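Beta-galactosidase/beta-glucuronidase (Faecalibacterium prausnitzii L2-6, PDB 6MVF) binds flavin mononucleotide and, as a glycosyl hydrolase family 2 enzyme, probably removes beta-linked sugars such as glucuronic acid from their conjugates. Local coordinates at residues A[242-247]-A[252-257]. Residues are numbered along the deposited sequence; the frame is centred on the assembly and turned at random.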
loop_
_atom_site.group_PDB
_atom_site.type_symbol
_atom_site.label_atom_id
_atom_site.label_comp_id
_atom_site.label_asym_id
_atom_site.label_seq_id
_atom_site.Cartn_x
_atom_site.Cartn_y
_atom_site.Cartn_z
ATOM N N ASP A 242 -32.612 -12.508 6.315
ATOM C CA ASP A 242 -31.629 -13.382 5.673
ATOM C C ASP A 242 -30.239 -13.211 6.287
ATOM O O ASP A 242 -29.250 -12.962 5.596
ATOM C CB ASP A 242 -31.591 -13.121 4.170
ATOM C CG ASP A 242 -32.942 -13.337 3.506
ATOM O OD1 ASP A 242 -33.579 -14.392 3.778
ATOM O OD2 ASP A 242 -33.368 -12.445 2.723
ATOM N N ALA A 243 -30.171 -13.331 7.606
ATOM C CA ALA A 243 -28.931 -13.049 8.314
ATOM C C ALA A 243 -27.861 -14.080 7.980
ATOM O O ALA A 243 -28.134 -15.276 7.885
ATOM C CB ALA A 243 -29.191 -13.035 9.813
ATOM N N GLU A 244 -26.640 -13.610 7.768
ATOM C CA GLU A 244 -25.485 -14.490 7.650
ATOM C C GLU A 244 -24.936 -14.745 9.051
ATOM O O GLU A 244 -24.425 -13.827 9.702
ATOM C CB GLU A 244 -24.434 -13.875 6.733
ATOM C CG GLU A 244 -24.741 -14.116 5.271
ATOM C CD GLU A 244 -23.720 -13.479 4.352
ATOM O OE1 GLU A 244 -22.641 -14.086 4.115
ATOM O OE2 GLU A 244 -23.997 -12.355 3.872
ATOM N N LEU A 245 -25.065 -15.980 9.528
ATOM C CA LEU A 245 -24.664 -16.265 10.896
ATOM C C LEU A 245 -23.143 -16.288 11.026
ATOM O O LEU A 245 -22.407 -16.508 10.054
ATOM C CB LEU A 245 -25.244 -17.596 11.363
ATOM C CG LEU A 245 -26.759 -17.702 11.209
ATOM C CD1 LEU A 245 -27.256 -19.017 11.762
ATOM C CD2 LEU A 245 -27.433 -16.540 11.890
ATOM N N TRP A 246 -22.684 -16.043 12.261
ATOM C CA TRP A 246 -21.279 -16.140 12.653
ATOM C C TRP A 246 -20.966 -17.539 13.205
ATOM O O TRP A 246 -21.696 -18.058 14.058
ATOM C CB TRP A 246 -20.963 -15.068 13.706
ATOM C CG TRP A 246 -19.507 -14.999 14.087
ATOM C CD1 TRP A 246 -18.569 -14.157 13.568
ATOM C CD2 TRP A 246 -18.819 -15.817 15.047
ATOM N NE1 TRP A 246 -17.345 -14.389 14.146
ATOM C CE2 TRP A 246 -17.472 -15.409 15.054
ATOM C CE3 TRP A 246 -19.212 -16.851 15.902
ATOM C CZ2 TRP A 246 -16.514 -16.000 15.886
ATOM C CZ3 TRP A 246 -18.269 -17.428 16.725
ATOM C CH2 TRP A 246 -16.931 -17.004 16.710
ATOM N N SER A 247 -19.876 -18.145 12.725
ATOM C CA SER A 247 -19.329 -19.348 13.357
ATOM C C SER A 247 -17.818 -19.342 13.173
ATOM O O SER A 247 -17.275 -18.503 12.459
ATOM C CB SER A 247 -19.945 -20.633 12.786
ATOM O OG SER A 247 -19.409 -20.939 11.509
ATOM N N ASN A 252 -18.920 -14.562 9.792
ATOM C CA ASN A 252 -19.576 -13.430 9.133
ATOM C C ASN A 252 -19.849 -12.303 10.123
ATOM O O ASN A 252 -20.375 -12.528 11.218
ATOM C CB ASN A 252 -20.885 -13.869 8.482
ATOM C CG ASN A 252 -20.674 -14.871 7.353
ATOM O OD1 ASN A 252 -20.023 -14.571 6.351
ATOM N ND2 ASN A 252 -21.238 -16.062 7.509
ATOM N N LEU A 253 -19.499 -11.081 9.743
ATOM C CA LEU A 253 -19.626 -9.944 10.641
ATOM C C LEU A 253 -20.541 -8.883 10.039
ATOM O O LEU A 253 -20.486 -8.603 8.836
ATOM C CB LEU A 253 -18.254 -9.338 10.962
ATOM C CG LEU A 253 -17.346 -10.246 11.771
ATOM C CD1 LEU A 253 -15.938 -9.694 11.864
ATOM C CD2 LEU A 253 -17.927 -10.425 13.150
ATOM N N TYR A 254 -21.389 -8.310 10.884
ATOM C CA TYR A 254 -22.098 -7.075 10.587
ATOM C C TYR A 254 -21.439 -5.920 11.335
ATOM O O TYR A 254 -20.690 -6.110 12.298
ATOM C CB TYR A 254 -23.580 -7.189 10.967
ATOM C CG TYR A 254 -24.316 -8.203 10.113
ATOM C CD1 TYR A 254 -24.206 -9.575 10.354
ATOM C CD2 TYR A 254 -25.110 -7.789 9.054
ATOM C CE1 TYR A 254 -24.873 -10.488 9.557
ATOM C CE2 TYR A 254 -25.779 -8.685 8.276
ATOM C CZ TYR A 254 -25.660 -10.027 8.520
ATOM O OH TYR A 254 -26.337 -10.899 7.708
ATOM N N THR A 255 -21.726 -4.706 10.876
ATOM C CA THR A 255 -21.219 -3.491 11.501
ATOM C C THR A 255 -22.405 -2.643 11.929
ATOM O O THR A 255 -23.196 -2.203 11.088
ATOM C CB THR A 255 -20.309 -2.708 10.543
ATOM O OG1 THR A 255 -19.199 -3.529 10.163
ATOM C CG2 THR A 255 -19.795 -1.449 11.213
ATOM N N VAL A 256 -22.526 -2.408 13.226
ATOM C CA VAL A 256 -23.521 -1.478 13.743
ATOM C C VAL A 256 -22.854 -0.118 13.889
ATOM O O VAL A 256 -21.823 0.010 14.551
ATOM C CB VAL A 256 -24.109 -1.966 15.074
ATOM C CG1 VAL A 256 -25.170 -0.999 15.575
ATOM C CG2 VAL A 256 -24.697 -3.369 14.903
ATOM N N VAL A 257 -23.420 0.892 13.240
ATOM C CA VAL A 257 -22.921 2.257 13.281
ATOM C C VAL A 257 -23.948 3.098 14.020
ATOM O O VAL A 257 -25.155 2.931 13.807
ATOM C CB VAL A 257 -22.684 2.789 11.854
ATOM C CG1 VAL A 257 -22.235 4.255 11.889
ATOM C CG2 VAL A 257 -21.668 1.891 11.118
HETATM O O HOH W 1 -22.970 -12.740 11.748
#
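Tyr254 and Asn252 both reach back to the backbone of 242-247, in the connection that crosses between the two sheets of the immunoglobulin-like beta-sandwich domain of family 2 glycosidases. The connection leaves strand 236-240 of one sheet and enters strand 254-262 of the other. Its two ends are tied together mainly by side chain to backbone bonds.

The Asn252 side chain leans on the chain at Leu245. Its CB lies 3.4 Å from Leu245 O. CG stands beside the backbone N and anti to the carbonyl carbon (chi1 -64°), which turns the amide toward Leu245 O; CG itself is 3.6 Å from that oxygen. From there ND2 donates to Leu245 O at 2.8 Å, and this oxygen lies close to the plane of the amide. The other branch, OD1, is 3.5 Å from Glu244 OE1. Both are acceptors, so no bond joins them. The Glu244 side chain crosses that of Asn252 at about a right angle.

The Tyr254 ring meets Glu244 at its edge. Glu244 N donates to Tyr254 OH at 2.7 Å, nearly straight (174°), and CE1 lies 3.4 Å from Glu244 O. A phenylalanine here would keep the ring but would probably leave Glu244 N without its acceptor. Tyr254 also packs on Ile216 of strand 211-217.

Trp246 and Leu253 run side by side, with Trp246 CD1 and Leu253 CD2 3.8 Å apart. Trp246 NE1 is bonded elsewhere, to Asp348 O. A water donates to both Glu244 O and Asn252 O, and Trp246 CD1 meets that same Asn252 O at the indole edge, 3.4 Å away.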